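Local coordinates for protein dITP/XTP pyrophosphatase (Staphylococcus aureus, PDB 4BNQ) that probably hydrolyses non-canonical purine nucleoside triphosphates such as XTP, dITP and ITP to their monophosphates and diphosphate, keeping them out of DNA and RNA, at residues I139-G142 / K143-E146; I154-P158 / K159-T163; F188-G191 / E192-V195. All blocks are in the same frame, centred on the assembly; numbering follows the deposited sequence.

Contact 1. Residues I139-G142 / K143-E146; sequences IADG and KYGE
The side chains of Asp-141 and Tyr-144, three residues apart, bridge within the surface loop that follows strand 126-139, through a hydrogen bond of 2.6 Å from Tyr-144 OH to Asp-141 OD1. The hydroxyl comes in on the syn lone pair of OD1, the side of the other carboxylate oxygen, and OD1 in turn lies at the ring edge, in the ring plane. Carboxylate and ring are almost coplanar, only 4° apart. On Asp-141, chi1 of 62° sets CG between the backbone N and the carbonyl carbon, which brings OD1 round to the tyrosine. The same ring edge also meets backbone: Gly-142 O lies 3.3 Å from Tyr-144 CD1, near the ring plane. Apolar contact is slight, with Ala-140 CB reaching Tyr-144 CE1 obliquely at 4.0 Å. The side chain of Lys-143 touches Gly-142 only through CB and CG; its NZ forms a salt bridge with Glu-95 of helix 94-104, and its aliphatic part rests on Ile-98 and Pro-153. The whole is an irregular, extended connection between strands 126-139 and 155-157, antiparallel neighbours in the sheet, in which a tyrosine hydroxyl reaches back to an aspartate three residues earlier.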
loop_
_atom_site.group_PDB
_atom_site.type_symbol
_atom_site.label_atom_id
_atom_site.label_comp_id
_atom_site.label_asym_id
_atom_site.label_seq_id
_atom_site.Cartn_x
_atom_site.Cartn_y
_atom_site.Cartn_z
ATOM N N ILE A 139 -5.897 14.937 11.115
ATOM C CA ILE A 139 -5.053 15.668 12.040
ATOM C C ILE A 139 -5.836 15.763 13.338
ATOM O O ILE A 139 -6.970 16.245 13.345
ATOM C CB ILE A 139 -4.717 17.072 11.525
ATOM C CG1 ILE A 139 -4.033 16.985 10.158
ATOM C CG2 ILE A 139 -3.865 17.840 12.552
ATOM C CD1 ILE A 139 -2.719 16.220 10.163
ATOM N N ALA A 140 -5.250 15.292 14.437
ATOM C CA ALA A 140 -5.949 15.326 15.725
ATOM C C ALA A 140 -6.012 16.746 16.274
ATOM O O ALA A 140 -5.490 17.692 15.666
ATOM C CB ALA A 140 -5.280 14.408 16.724
ATOM N N ASP A 141 -6.635 16.890 17.436
ATOM C CA ASP A 141 -6.757 18.207 18.054
ATOM C C ASP A 141 -5.594 18.490 19.009
ATOM O O ASP A 141 -5.629 19.446 19.772
ATOM C CB ASP A 141 -8.094 18.336 18.793
ATOM C CG ASP A 141 -8.230 17.347 19.922
ATOM O OD1 ASP A 141 -7.326 16.510 20.099
ATOM O OD2 ASP A 141 -9.247 17.388 20.645
ATOM N N GLY A 142 -4.556 17.665 18.964
ATOM C CA GLY A 142 -3.446 17.841 19.887
ATOM C C GLY A 142 -2.452 16.712 19.761
ATOM O O GLY A 142 -2.580 15.870 18.868
ATOM N N LYS A 143 -1.452 16.683 20.635
ATOM C CA LYS A 143 -0.404 15.673 20.517
ATOM C C LYS A 143 -0.728 14.479 21.403
ATOM O O LYS A 143 -0.959 14.639 22.607
ATOM C CB LYS A 143 0.951 16.281 20.889
ATOM C CG LYS A 143 1.295 17.533 20.075
ATOM C CD LYS A 143 2.627 18.093 20.466
ATOM C CE LYS A 143 3.716 17.078 20.233
ATOM N NZ LYS A 143 5.012 17.548 20.803
ATOM N N TYR A 144 -0.771 13.286 20.812
ATOM C CA TYR A 144 -1.058 12.072 21.585
ATOM C C TYR A 144 0.028 11.030 21.364
ATOM O O TYR A 144 0.377 10.733 20.219
ATOM C CB TYR A 144 -2.410 11.462 21.184
ATOM C CG TYR A 144 -3.635 12.337 21.384
ATOM C CD1 TYR A 144 -3.927 13.378 20.509
ATOM C CD2 TYR A 144 -4.521 12.100 22.421
ATOM C CE1 TYR A 144 -5.055 14.178 20.681
ATOM C CE2 TYR A 144 -5.655 12.893 22.599
ATOM C CZ TYR A 144 -5.917 13.924 21.722
ATOM O OH TYR A 144 -7.042 14.711 21.893
ATOM N N GLY A 145 0.546 10.451 22.442
ATOM C CA GLY A 145 1.644 9.495 22.329
ATOM C C GLY A 145 2.968 10.217 22.226
ATOM O O GLY A 145 2.995 11.447 22.111
ATOM N N GLU A 146 4.073 9.478 22.263
ATOM C CA GLU A 146 5.385 10.120 22.178
ATOM C C GLU A 146 6.423 9.283 21.427
ATOM O O GLU A 146 7.588 9.627 21.424
ATOM C CB GLU A 146 5.901 10.451 23.579
ATOM C CG GLU A 146 6.267 9.214 24.362
ATOM C CD GLU A 146 6.675 9.509 25.789
ATOM O OE1 GLU A 146 7.546 10.381 26.008
ATOM O OE2 GLU A 146 6.135 8.849 26.697
#

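Contact 2. Residues I154-P158 / K159-T163; sequences IFYVP and KLDKT. With PO4 (phosphate ion), chain E.
Tyr-156 lies across from Thr-163, and its side chain passes Lys-162 to end on Asp-161. Tyr-156 CB is 4.2 Å from Thr-163 CG2, the two residues forming an antiparallel non-hydrogen-bonded pair. Further out, Tyr-156 CD1 passes 3.9 Å from Lys-162 O, and Tyr-156 CE1 comes to 3.3 Å from Asp-161 OD1. A chi1 of 175°, with CG anti to the backbone N, places the ring beside Asp-161, and OH ends in a hydrogen bond to Asp-161 OD1, which lies at the ring edge, in its plane; the modelled separation is very short and its exact value doubtful. Ring and carboxylate planes stand 82° apart. The backbone here is a beta hairpin, 155-157 with 162-163, carrying a G1 beta bulge in which Asp-161 and Lys-162 both face Val-157. Val-157 N donates to Lys-162 O at 2.6 Å, while the return bond from Lys-162 N to Val-157 O is weak. Within the turn, Leu-160 N reaches Val-157 O at 2.8 Å and Asp-161 N binds Pro-158 O from above the carbonyl plane. From the turn, Lys-159 CB packs on Val-157 CG1 at 3.9 Å and its NZ donates to O4 of a phosphate ion at 2.9 Å. That phosphate, probably from the crystallisation liquor, is also hydrogen-bonded by Ser-136 of both subunits.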
loop_
_atom_site.group_PDB
_atom_site.type_symbol
_atom_site.label_atom_id
_atom_site.label_comp_id
_atom_site.label_asym_id
_atom_site.label_seq_id
_atom_site.Cartn_x
_atom_site.Cartn_y
_atom_site.Cartn_z
ATOM N N ILE A 154 0.342 13.988 15.984
ATOM C CA ILE A 154 -0.951 14.561 15.614
ATOM C C ILE A 154 -1.574 13.868 14.413
ATOM O O ILE A 154 -2.606 14.298 13.908
ATOM C CB ILE A 154 -0.858 16.075 15.326
ATOM C CG1 ILE A 154 -0.097 16.323 14.032
ATOM C CG2 ILE A 154 -0.217 16.802 16.490
ATOM C CD1 ILE A 154 -0.022 17.801 13.625
ATOM N N PHE A 155 -0.942 12.804 13.936
ATOM C CA PHE A 155 -1.508 12.078 12.812
ATOM C C PHE A 155 -2.336 10.875 13.304
ATOM O O PHE A 155 -1.799 9.798 13.596
ATOM C CB PHE A 155 -0.414 11.626 11.837
ATOM C CG PHE A 155 -0.947 11.168 10.498
ATOM C CD1 PHE A 155 -1.116 12.071 9.453
ATOM C CD2 PHE A 155 -1.281 9.842 10.286
ATOM C CE1 PHE A 155 -1.613 11.651 8.218
ATOM C CE2 PHE A 155 -1.774 9.416 9.053
ATOM C CZ PHE A 155 -1.942 10.325 8.022
ATOM N N TYR A 156 -3.651 11.078 13.374
ATOM C CA TYR A 156 -4.588 10.096 13.894
ATOM C C TYR A 156 -4.941 9.128 12.779
ATOM O O TYR A 156 -5.265 9.539 11.656
ATOM C CB TYR A 156 -5.839 10.810 14.426
ATOM C CG TYR A 156 -6.938 9.887 14.874
ATOM C CD1 TYR A 156 -6.895 9.279 16.119
ATOM C CD2 TYR A 156 -8.027 9.633 14.059
ATOM C CE1 TYR A 156 -7.903 8.419 16.531
ATOM C CE2 TYR A 156 -9.048 8.782 14.462
ATOM C CZ TYR A 156 -8.976 8.178 15.698
ATOM O OH TYR A 156 -9.979 7.346 16.112
ATOM N N VAL A 157 -4.854 7.839 13.079
ATOM C CA VAL A 157 -5.139 6.811 12.082
ATOM C C VAL A 157 -6.437 6.098 12.444
ATOM O O VAL A 157 -6.426 5.240 13.332
ATOM C CB VAL A 157 -4.000 5.770 12.014
ATOM C CG1 VAL A 157 -4.266 4.763 10.916
ATOM C CG2 VAL A 157 -2.643 6.466 11.777
ATOM N N PRO A 158 -7.550 6.455 11.762
ATOM C CA PRO A 158 -8.889 5.938 12.077
ATOM C C PRO A 158 -8.936 4.410 12.143
ATOM O O PRO A 158 -9.484 3.891 13.114
ATOM C CB PRO A 158 -9.754 6.459 10.920
ATOM C CG PRO A 158 -9.066 7.711 10.486
ATOM C CD PRO A 158 -7.587 7.353 10.591
ATOM N N LYS A 159 -8.354 3.730 11.152
ATOM C CA LYS A 159 -8.149 2.269 11.145
ATOM C C LYS A 159 -7.735 1.715 12.483
ATOM O O LYS A 159 -8.018 0.569 12.796
ATOM C CB LYS A 159 -6.941 1.939 10.266
ATOM C CG LYS A 159 -7.206 1.662 8.836
ATOM C CD LYS A 159 -6.030 0.893 8.229
ATOM C CE LYS A 159 -4.754 1.685 8.198
ATOM N NZ LYS A 159 -3.918 1.248 7.055
ATOM N N LEU A 160 -6.975 2.494 13.241
ATOM C CA LEU A 160 -6.332 1.950 14.430
ATOM C C LEU A 160 -6.859 2.633 15.675
ATOM O O LEU A 160 -6.527 2.247 16.786
ATOM C CB LEU A 160 -4.814 2.119 14.327
ATOM C CG LEU A 160 -3.937 0.953 13.840
ATOM C CD1 LEU A 160 -4.615 0.167 12.772
ATOM C CD2 LEU A 160 -2.615 1.472 13.310
ATOM N N ASP A 161 -7.694 3.649 15.468
ATOM C CA ASP A 161 -8.111 4.570 16.535
ATOM C C ASP A 161 -6.913 5.056 17.381
ATOM O O ASP A 161 -6.993 5.116 18.607
ATOM C CB ASP A 161 -9.178 3.916 17.427
ATOM C CG ASP A 161 -9.835 4.907 18.359
ATOM O OD1 ASP A 161 -9.780 6.119 18.073
ATOM O OD2 ASP A 161 -10.404 4.488 19.385
ATOM N N LYS A 162 -5.804 5.390 16.720
ATOM C CA LYS A 162 -4.597 5.856 17.407
ATOM C C LYS A 162 -3.839 6.837 16.525
ATOM O O LYS A 162 -4.007 6.831 15.305
ATOM C CB LYS A 162 -3.679 4.677 17.763
ATOM C CG LYS A 162 -4.145 3.823 18.943
ATOM C CD LYS A 162 -3.072 2.825 19.348
ATOM C CE LYS A 162 -3.651 1.661 20.145
ATOM N NZ LYS A 162 -4.529 2.142 21.238
ATOM N N THR A 163 -3.023 7.696 17.132
ATOM C CA THR A 163 -2.099 8.492 16.329
ATOM C C THR A 163 -0.858 7.662 16.038
ATOM O O THR A 163 -0.560 6.718 16.761
ATOM C CB THR A 163 -1.651 9.788 17.015
ATOM O OG1 THR A 163 -0.837 9.466 18.151
ATOM C CG2 THR A 163 -2.851 10.646 17.440
HETATM P P PO4 E . -5.480 3.506 3.915
HETATM O O1 PO4 E . -5.865 2.319 3.062
HETATM O O2 PO4 E . -6.568 4.550 3.806
HETATM O O3 PO4 E . -4.178 4.112 3.456
HETATM O O4 PO4 E . -5.348 3.051 5.356
#

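Contact 3. Residues F188-G191 / E192-V195; sequences FLEG and EKNV
Glu-190 and Lys-193 form a salt bridge from the last turn of helix 177-191 to the residues that follow it, with Lys-193 NZ 3.1 Å from Glu-190 OE2 on the syn side of the carboxylate and 31° out of its plane. The glutamate chain folds at chi2 (-71°) to meet the extended lysine, and the two cross obliquely. The other oxygen of Glu-190, OE1, has a long, weak ion pair with Lys-129 of the second subunit. Backbone bonds come next. Glu-192 N donates to Phe-188 O at 3.2 Å, an i to i+4 helical bond, and more weakly to Leu-189 O. Lys-193 N then reaches Glu-190 O at 3.2 Å, from above the carbonyl plane, in an i to i+3 pattern. Beyond it the chain makes an inverse gamma turn centred on Lys-193, and Val-195 N returns weakly to Gly-191 O. Packing is provided by Glu-192, whose aliphatic chain runs beside Leu-189, its CG 3.3 Å from Leu-189 O. Its carboxylate lies near apolar groups: Glu-192 OE2 is 3.7 Å from Leu-189 CD2 and Glu-192 OE1 3.6 Å from Phe-188 CE1. The Phe-188 ring is itself edge-to-face with Phe-131. Tightening from i+4 to i+3 bonds is characteristic of a helix C-terminus, here unwinding into the chain's last residues against the second subunit.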
loop_
_atom_site.group_PDB
_atom_site.type_symbol
_atom_site.label_atom_id
_atom_site.label_comp_id
_atom_site.label_asym_id
_atom_site.label_seq_id
_atom_site.Cartn_x
_atom_site.Cartn_y
_atom_site.Cartn_z
ATOM N N PHE A 188 10.431 -5.030 -5.976
ATOM C CA PHE A 188 11.355 -4.735 -7.059
ATOM C C PHE A 188 12.633 -5.580 -6.930
ATOM O O PHE A 188 13.091 -6.185 -7.898
ATOM C CB PHE A 188 11.688 -3.241 -7.054
ATOM C CG PHE A 188 12.630 -2.823 -8.148
ATOM C CD1 PHE A 188 14.012 -2.856 -7.953
ATOM C CD2 PHE A 188 12.141 -2.390 -9.370
ATOM C CE1 PHE A 188 14.888 -2.471 -8.969
ATOM C CE2 PHE A 188 13.009 -2.001 -10.386
ATOM C CZ PHE A 188 14.387 -2.039 -10.183
ATOM N N LEU A 189 13.198 -5.609 -5.728
ATOM C CA LEU A 189 14.389 -6.403 -5.440
ATOM C C LEU A 189 14.151 -7.902 -5.667
ATOM O O LEU A 189 15.028 -8.616 -6.163
ATOM C CB LEU A 189 14.841 -6.178 -3.995
ATOM C CG LEU A 189 15.188 -4.739 -3.591
ATOM C CD1 LEU A 189 15.505 -4.655 -2.091
ATOM C CD2 LEU A 189 16.354 -4.243 -4.402
ATOM N N GLU A 190 12.966 -8.375 -5.292
ATOM C CA GLU A 190 12.619 -9.776 -5.479
ATOM C C GLU A 190 12.491 -10.083 -6.970
ATOM O O GLU A 190 12.864 -11.168 -7.416
ATOM C CB GLU A 190 11.326 -10.130 -4.726
ATOM C CG GLU A 190 11.510 -10.361 -3.227
ATOM C CD GLU A 190 12.243 -11.664 -2.902
ATOM O OE1 GLU A 190 11.775 -12.742 -3.340
ATOM O OE2 GLU A 190 13.282 -11.620 -2.196
ATOM N N GLY A 191 11.975 -9.123 -7.731
ATOM C CA GLY A 191 11.916 -9.232 -9.178
ATOM C C GLY A 191 13.282 -9.377 -9.841
ATOM O O GLY A 191 13.398 -10.078 -10.854
ATOM N N GLU A 192 14.315 -8.733 -9.288
ATOM C CA GLU A 192 15.642 -8.809 -9.907
ATOM C C GLU A 192 16.434 -10.042 -9.481
ATOM O O GLU A 192 17.560 -10.257 -9.919
ATOM C CB GLU A 192 16.455 -7.500 -9.777
ATOM C CG GLU A 192 16.997 -7.115 -8.405
ATOM C CD GLU A 192 17.586 -5.689 -8.398
ATOM O OE1 GLU A 192 17.408 -4.950 -9.399
ATOM O OE2 GLU A 192 18.231 -5.299 -7.396
ATOM N N LYS A 193 15.831 -10.869 -8.644
ATOM C CA LYS A 193 16.402 -12.174 -8.385
ATOM C C LYS A 193 15.861 -13.172 -9.411
ATOM O O LYS A 193 15.438 -14.267 -9.057
ATOM C CB LYS A 193 16.098 -12.619 -6.963
ATOM C CG LYS A 193 16.664 -11.701 -5.898
ATOM C CD LYS A 193 16.374 -12.312 -4.542
ATOM C CE LYS A 193 16.862 -11.461 -3.397
ATOM N NZ LYS A 193 16.326 -12.031 -2.122
ATOM N N ASN A 194 15.876 -12.762 -10.681
ATOM C CA ASN A 194 15.498 -13.612 -11.809
ATOM C C ASN A 194 14.109 -14.210 -11.690
ATOM O O ASN A 194 13.946 -15.419 -11.854
ATOM C CB ASN A 194 16.522 -14.732 -12.009
ATOM C CG ASN A 194 17.899 -14.206 -12.327
ATOM O OD1 ASN A 194 18.133 -13.665 -13.408
ATOM N ND2 ASN A 194 18.828 -14.370 -11.391
ATOM N N VAL A 195 13.121 -13.360 -11.401
ATOM C CA VAL A 195 11.713 -13.765 -11.271
ATOM C C VAL A 195 11.485 -14.792 -10.163
ATOM O O VAL A 195 12.415 -15.374 -9.604
ATOM C CB VAL A 195 11.099 -14.251 -12.623
ATOM C CG1 VAL A 195 11.059 -15.781 -12.710
ATOM C CG2 VAL A 195 9.696 -13.687 -12.828
ATOM O OXT VAL A 195 10.346 -15.058 -9.775
#

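Contacts 1 and 2 are neighbours, their centres about 9 Å apart: contact 2 forms the edge hairpin of the antiparallel sheet, and contact 1 lies in the loop that leads to it from strand 126-139. They meet through Ala-140 N and Ile-154 O, 2.9 Å apart, a probable hydrogen bond. Contact 1 is a surface contact, while contacts 2 and 3 are partly buried. Contacts 1 and 2 both use a tyrosine hydroxyl on an aspartate, but contact 2 adds strand pairing and a bulged turn. Contact 3 lies about 40 Å from contact 1 and 34 Å from contact 2, centre to centre, where a helix ends; salt bridge and helical bonds replace strand pairing. Contacts 2 and 3 both touch the second subunit, whereas contact 1 does not.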